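Local coordinates for hypothetical protein DR_0824 (Deinococcus radiodurans, PDB 2IMR) that deaminates aminodeoxyfutalosine to futalosine in menaquinone biosynthesis, using one bound zinc ion, and acts more weakly on several adenosine-type nucleosides, at residues 110-113 with 114-117; 120-123 with 124-128. All coordinates share one frame; numbering follows the deposited sequence.

Contact 1: residues 110-113 with 114-117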
ATOM      1  N   GLN A 110      16.193 -10.118  -7.635  1.00 23.59           N
ATOM      2  CA  GLN A 110      16.834 -10.586  -8.857  1.00 24.59           C
ATOM      3  C   GLN A 110      15.907 -10.500 -10.064  1.00 23.47           C
ATOM      4  O   GLN A 110      16.356 -10.255 -11.181  1.00 21.49           O
ATOM      5  CB  GLN A 110      17.316 -12.032  -8.682  1.00 27.22           C
ATOM      6  CG  GLN A 110      18.487 -12.184  -7.714  1.00 33.85           C
ATOM      7  CD  GLN A 110      19.032 -13.601  -7.667  1.00 37.69           C
ATOM      8  OE1 GLN A 110      18.379 -14.520  -7.160  1.00 41.03           O
ATOM      9  NE2 GLN A 110      20.236 -13.788  -8.203  1.00 38.73           N
ATOM     10  N   ALA A 111      14.614 -10.696  -9.834  1.00 21.49           N
ATOM     11  CA  ALA A 111      13.632 -10.655 -10.913  1.00 21.64           C
ATOM     12  C   ALA A 111      13.378  -9.253 -11.463  1.00 22.02           C
ATOM     13  O   ALA A 111      12.929  -9.104 -12.598  1.00 22.55           O
ATOM     14  CB  ALA A 111      12.323 -11.257 -10.431  1.00 22.08           C
ATOM     15  N   LEU A 112      13.665  -8.230 -10.665  1.00 22.26           N
ATOM     16  CA  LEU A 112      13.428  -6.848 -11.079  1.00 21.94           C
ATOM     17  C   LEU A 112      14.718  -6.052 -11.313  1.00 22.67           C
ATOM     18  O   LEU A 112      15.335  -5.546 -10.374  1.00 22.00           O
ATOM     19  CB  LEU A 112      12.555  -6.153 -10.029  1.00 20.88           C
ATOM     20  CG  LEU A 112      11.268  -6.910  -9.666  1.00 22.25           C
ATOM     21  CD1 LEU A 112      10.424  -6.079  -8.702  1.00 23.08           C
ATOM     22  CD2 LEU A 112      10.475  -7.214 -10.932  1.00 21.98           C
ATOM     23  N   PRO A 113      15.129  -5.919 -12.583  1.00 22.83           N
ATOM     24  CA  PRO A 113      16.338  -5.200 -12.989  1.00 24.75           C
ATOM     25  C   PRO A 113      16.535  -3.808 -12.395  1.00 24.99           C
ATOM     26  O   PRO A 113      17.635  -3.479 -11.948  1.00 23.20           O
ATOM     27  CB  PRO A 113      16.215  -5.163 -14.511  1.00 26.83           C
ATOM     28  CG  PRO A 113      15.549  -6.463 -14.806  1.00 25.71           C
ATOM     29  CD  PRO A 113      14.457  -6.500 -13.760  1.00 25.57           C
ATOM     30  N   TYR A 114      15.481  -2.995 -12.380  1.00 23.97           N
ATOM     31  CA  TYR A 114      15.604  -1.639 -11.860  1.00 23.44           C
ATOM     32  C   TYR A 114      15.927  -1.549 -10.373  1.00 23.93           C
ATOM     33  O   TYR A 114      16.369  -0.501  -9.899  1.00 24.45           O
ATOM     34  CB  TYR A 114      14.358  -0.811 -12.206  1.00 23.21           C
ATOM     35  CG  TYR A 114      13.045  -1.400 -11.764  1.00 23.57           C
ATOM     36  CD1 TYR A 114      12.490  -1.064 -10.531  1.00 24.16           C
ATOM     37  CD2 TYR A 114      12.341  -2.280 -12.592  1.00 22.62           C
ATOM     38  CE1 TYR A 114      11.270  -1.579 -10.130  1.00 23.16           C
ATOM     39  CE2 TYR A 114      11.115  -2.807 -12.198  1.00 23.78           C
ATOM     40  CZ  TYR A 114      10.585  -2.449 -10.964  1.00 24.23           C
ATOM     41  OH  TYR A 114       9.371  -2.956 -10.563  1.00 26.90           O
ATOM     42  N   PHE A 115      15.716  -2.633  -9.632  1.00 23.34           N
ATOM     43  CA  PHE A 115      16.063  -2.623  -8.218  1.00 26.11           C
ATOM     44  C   PHE A 115      17.586  -2.684  -8.143  1.00 27.35           C
ATOM     45  O   PHE A 115      18.207  -2.068  -7.279  1.00 27.32           O
ATOM     46  CB  PHE A 115      15.476  -3.834  -7.486  1.00 25.14           C
ATOM     47  CG  PHE A 115      14.165  -3.558  -6.807  1.00 25.14           C
ATOM     48  CD1 PHE A 115      13.032  -3.242  -7.548  1.00 24.40           C
ATOM     49  CD2 PHE A 115      14.062  -3.624  -5.423  1.00 26.03           C
ATOM     50  CE1 PHE A 115      11.814  -2.997  -6.922  1.00 24.71           C
ATOM     51  CE2 PHE A 115      12.846  -3.377  -4.783  1.00 26.77           C
ATOM     52  CZ  PHE A 115      11.720  -3.065  -5.538  1.00 25.84           C
ATOM     53  N   GLN A 116      18.175  -3.436  -9.066  1.00 28.32           N
ATOM     54  CA  GLN A 116      19.622  -3.603  -9.128  1.00 29.72           C
ATOM     55  C   GLN A 116      20.324  -2.309  -9.529  1.00 28.62           C
ATOM     56  O   GLN A 116      21.457  -2.053  -9.117  1.00 28.43           O
ATOM     57  CB  GLN A 116      19.973  -4.702 -10.135  1.00 32.31           C
ATOM     58  CG  GLN A 116      19.321  -6.049  -9.852  1.00 35.17           C
ATOM     59  CD  GLN A 116      19.682  -6.590  -8.483  1.00 38.40           C
ATOM     60  OE1 GLN A 116      20.860  -6.663  -8.124  1.00 40.71           O
ATOM     61  NE2 GLN A 116      18.669  -6.979  -7.710  1.00 38.55           N
ATOM     62  N   TRP A 117      19.651  -1.492 -10.332  1.00 27.87           N
ATOM     63  CA  TRP A 117      20.239  -0.239 -10.786  1.00 25.64           C
ATOM     64  C   TRP A 117      20.449   0.753  -9.648  1.00 24.71           C
ATOM     65  O   TRP A 117      21.176   1.735  -9.801  1.00 23.11           O
ATOM     66  CB  TRP A 117      19.376   0.387 -11.888  1.00 26.81           C
ATOM     67  CG  TRP A 117      19.170  -0.528 -13.066  1.00 28.96           C
ATOM     68  CD1 TRP A 117      19.969  -1.571 -13.441  1.00 29.65           C
ATOM     69  CD2 TRP A 117      18.097  -0.485 -14.018  1.00 28.20           C
ATOM     70  NE1 TRP A 117      19.459  -2.182 -14.559  1.00 29.95           N
ATOM     71  CE2 TRP A 117      18.311  -1.537 -14.937  1.00 29.10           C
ATOM     72  CE3 TRP A 117      16.974   0.338 -14.183  1.00 27.62           C
ATOM     73  CZ2 TRP A 117      17.442  -1.789 -16.006  1.00 28.10           C
ATOM     74  CZ3 TRP A 117      16.107   0.085 -15.249  1.00 27.39           C
ATOM     75  CH2 TRP A 117      16.349  -0.970 -16.144  1.00 28.85           C
TER

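Contact 2: residues 120-123 with 124-128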
ATOM      1  N   GLU A 120      22.045   0.958  -3.316  1.00 27.24           N
ATOM      2  CA  GLU A 120      21.629   1.170  -1.935  1.00 28.57           C
ATOM      3  C   GLU A 120      20.368   0.382  -1.581  1.00 25.41           C
ATOM      4  O   GLU A 120      20.235  -0.118  -0.467  1.00 24.43           O
ATOM      5  CB  GLU A 120      21.412   2.663  -1.666  1.00 31.46           C
ATOM      6  CG  GLU A 120      21.160   2.988  -0.198  1.00 38.61           C
ATOM      7  CD  GLU A 120      21.296   4.472   0.122  1.00 41.54           C
ATOM      8  OE1 GLU A 120      22.401   5.030  -0.066  1.00 45.92           O
ATOM      9  OE2 GLU A 120      20.300   5.083   0.568  1.00 44.10           O
ATOM     10  N   VAL A 121      19.443   0.268  -2.527  1.00 21.75           N
ATOM     11  CA  VAL A 121      18.217  -0.479  -2.272  1.00 20.44           C
ATOM     12  C   VAL A 121      18.510  -1.965  -2.089  1.00 21.06           C
ATOM     13  O   VAL A 121      17.994  -2.599  -1.172  1.00 19.69           O
ATOM     14  CB  VAL A 121      17.206  -0.315  -3.421  1.00 20.54           C
ATOM     15  CG1 VAL A 121      16.003  -1.240  -3.198  1.00 19.14           C
ATOM     16  CG2 VAL A 121      16.756   1.140  -3.495  1.00 18.86           C
ATOM     17  N   VAL A 122      19.335  -2.527  -2.964  1.00 21.26           N
ATOM     18  CA  VAL A 122      19.660  -3.942  -2.845  1.00 23.56           C
ATOM     19  C   VAL A 122      20.392  -4.183  -1.526  1.00 23.68           C
ATOM     20  O   VAL A 122      20.098  -5.137  -0.806  1.00 23.17           O
ATOM     21  CB  VAL A 122      20.539  -4.416  -4.017  1.00 25.22           C
ATOM     22  CG1 VAL A 122      20.888  -5.889  -3.843  1.00 24.86           C
ATOM     23  CG2 VAL A 122      19.800  -4.204  -5.329  1.00 27.02           C
ATOM     24  N   ILE A 123      21.333  -3.299  -1.208  1.00 23.65           N
ATOM     25  CA  ILE A 123      22.102  -3.401   0.026  1.00 24.72           C
ATOM     26  C   ILE A 123      21.200  -3.346   1.259  1.00 23.65           C
ATOM     27  O   ILE A 123      21.318  -4.177   2.160  1.00 22.30           O
ATOM     28  CB  ILE A 123      23.145  -2.263   0.122  1.00 26.37           C
ATOM     29  CG1 ILE A 123      24.194  -2.433  -0.980  1.00 28.28           C
ATOM     30  CG2 ILE A 123      23.804  -2.266   1.499  1.00 28.51           C
ATOM     31  CD1 ILE A 123      25.207  -1.304  -1.050  1.00 30.48           C
ATOM     32  N   ARG A 124      20.300  -2.365   1.291  1.00 21.84           N
ATOM     33  CA  ARG A 124      19.380  -2.198   2.413  1.00 22.47           C
ATOM     34  C   ARG A 124      18.397  -3.362   2.526  1.00 21.10           C
ATOM     35  O   ARG A 124      17.942  -3.696   3.618  1.00 20.78           O
ATOM     36  CB  ARG A 124      18.591  -0.891   2.266  1.00 24.46           C
ATOM     37  CG  ARG A 124      19.407   0.388   2.432  1.00 27.81           C
ATOM     38  CD  ARG A 124      18.547   1.623   2.158  1.00 30.03           C
ATOM     39  NE  ARG A 124      17.413   1.728   3.076  1.00 32.44           N
ATOM     40  CZ  ARG A 124      17.460   2.318   4.268  1.00 35.38           C
ATOM     41  NH1 ARG A 124      18.590   2.870   4.696  1.00 35.29           N
ATOM     42  NH2 ARG A 124      16.377   2.353   5.038  1.00 33.10           N
ATOM     43  N   GLY A 125      18.076  -3.981   1.395  1.00 18.92           N
ATOM     44  CA  GLY A 125      17.134  -5.084   1.401  1.00 17.56           C
ATOM     45  C   GLY A 125      17.657  -6.432   1.863  1.00 18.62           C
ATOM     46  O   GLY A 125      16.872  -7.311   2.215  1.00 16.43           O
ATOM     47  N   ARG A 126      18.973  -6.604   1.878  1.00 19.40           N
ATOM     48  CA  ARG A 126      19.550  -7.884   2.281  1.00 21.69           C
ATOM     49  C   ARG A 126      19.137  -8.389   3.661  1.00 22.12           C
ATOM     50  O   ARG A 126      18.940  -9.590   3.843  1.00 22.65           O
ATOM     51  CB  ARG A 126      21.077  -7.830   2.205  1.00 23.98           C
ATOM     52  CG  ARG A 126      21.644  -7.702   0.799  1.00 27.00           C
ATOM     53  CD  ARG A 126      23.140  -7.933   0.838  1.00 28.02           C
ATOM     54  NE  ARG A 126      23.843  -7.394  -0.321  1.00 31.89           N
ATOM     55  CZ  ARG A 126      23.718  -7.842  -1.565  1.00 31.72           C
ATOM     56  NH1 ARG A 126      22.903  -8.852  -1.841  1.00 33.58           N
ATOM     57  NH2 ARG A 126      24.424  -7.279  -2.535  1.00 32.26           N
ATOM     58  N   HIS A 127      18.996  -7.496   4.636  1.00 22.13           N
ATOM     59  CA  HIS A 127      18.625  -7.948   5.979  1.00 24.10           C
ATOM     60  C   HIS A 127      17.148  -8.305   6.137  1.00 24.56           C
ATOM     61  O   HIS A 127      16.757  -8.903   7.147  1.00 25.13           O
ATOM     62  CB  HIS A 127      18.989  -6.893   7.028  1.00 25.02           C
ATOM     63  CG  HIS A 127      18.037  -5.742   7.079  1.00 27.90           C
ATOM     64  ND1 HIS A 127      18.013  -4.752   6.120  1.00 28.78           N
ATOM     65  CD2 HIS A 127      17.050  -5.440   7.955  1.00 29.21           C
ATOM     66  CE1 HIS A 127      17.053  -3.890   6.405  1.00 29.62           C
ATOM     67  NE2 HIS A 127      16.453  -4.285   7.512  1.00 29.39           N
ATOM     68  N   LEU A 128      16.328  -7.940   5.151  1.00 21.43           N
ATOM     69  CA  LEU A 128      14.893  -8.223   5.200  1.00 21.60           C
ATOM     70  C   LEU A 128      14.585  -9.651   4.775  1.00 21.66           C
ATOM     71  O   LEU A 128      13.914  -9.888   3.764  1.00 21.17           O
ATOM     72  CB  LEU A 128      14.121  -7.247   4.306  1.00 21.68           C
ATOM     73  CG  LEU A 128      14.245  -5.771   4.678  1.00 22.79           C
ATOM     74  CD1 LEU A 128      13.454  -4.930   3.679  1.00 23.93           C
ATOM     75  CD2 LEU A 128      13.731  -5.547   6.101  1.00 22.89           C
TER
HETATM   76  O   HOH W   1      20.419  -4.869   4.823  1.00 29.21           O

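Contact 1: residues 110-113 with 114-117
Leu112 and Tyr114 meet because their first torsions send both side chains the same way: Leu112 CG is anti to its carbonyl carbon (chi1 -52°), while Tyr114 CG stands between its backbone N and carbonyl carbon (chi1 55°), which folds the ring back beside the leucine. Leu112 CB lies over one face of the phenol, toward the rim, 4.2 Å from Tyr114 CE2, and a methyl, Leu112 CD1, reaches the Tyr114 OH at 3.8 Å. Leu112 CD1 also lies 3.8 Å from Phe115 CE1, so one leucine branch touches both aromatic groups.

The backbone beneath is a tight turn in which Leu112 joins helix 106-111 to the weakly bonded helix 113-116. Phe115 N donates to Leu112 O over 3.0 Å. Pro113 O takes two amides: a weak bond from Gln116 N, bent to 124°, and one from Trp117 N at 3.3 Å. The indole stands over this same oxygen, which sits 3.3 Å above the ring plane toward its rim, and Trp117 CZ2 rests against Pro113 CB at 3.9 Å. Gln116, bent at its second torsion, turns back toward helix 106-111, where its NE2 makes a weak bond to Phe109 O.

Beyond the turn, the Tyr114 hydroxyl is hydrogen-bonded to Glu243, the proton donor by similarity, and its ring stacks with His244; Leu112 also lies near His213, which probably binds substrate. The chemistry implied is a division of labour: the leucine flanks the tyrosine with hydrocarbon, while the tyrosine hydroxyl is spent on the Glu243 carboxylate, consistent with Tyr114 being a second-shell residue that helps position Glu243.

Contact 2: residues 120-123 with 124-128
Arg124 N closes a helical turn on Glu120 O at 2.9 Å and 161°, and Gly125 N follows onto Val121 O at 2.9 Å, but the next donor, Arg126 N, is held by weak bonds to Val122 O and Ile123 O. On the side of the first turn, Glu120 and Arg124 run side by side and touch through hydrocarbon, Glu120 CG to Arg124 CD at 3.8 Å. Their charged ends do not pair: OE2 of Glu120 stays 5.0 Å from NH1 of Arg124, and the arginine, bent at its third torsion (chi3 61°), gives NH2 to Val356 O instead. Replacing Arg124 by an alanine would probably leave Val356 O without this donor and take away the hydrocarbon that Glu120 CG lies against.

These bonds belong to the short helix 119-125 in the TIM-barrel amidohydrolase fold, and the chain leaves through a type I beta turn from Gly125 to Leu128. Here a water accepts from His127 N and donates to Ile123 O at 2.9 Å, bridging the helix to the beta turn. Farther round, Val122 CG1 lies over one face of the Arg126 guanidinium, 4.0 Å from NH2.

How the contacts relate
Contact 1 joins the end of helix 106-111 to helix 113-116, whereas contact 2 lies within helix 119-125 and the turn after it; their centres are about 12 Å apart. They meet directly: Phe115 CD2 packs on Val121 CG1 at 3.8 Å, and Phe115 O lies 3.3 Å from Val122 CG2. Both are partly buried, yet unequally. In contact 1 four of seven touching residues are buried, with the Phe115 side chain about 7 Å from the zinc ion, and aromatic and aliphatic groups dominate. Contact 2 has two buried; its nearest side chain, Val121, is about 11 Å from the metal. There long charged chains lie along an exposed helix flank, and a water joins the backbone.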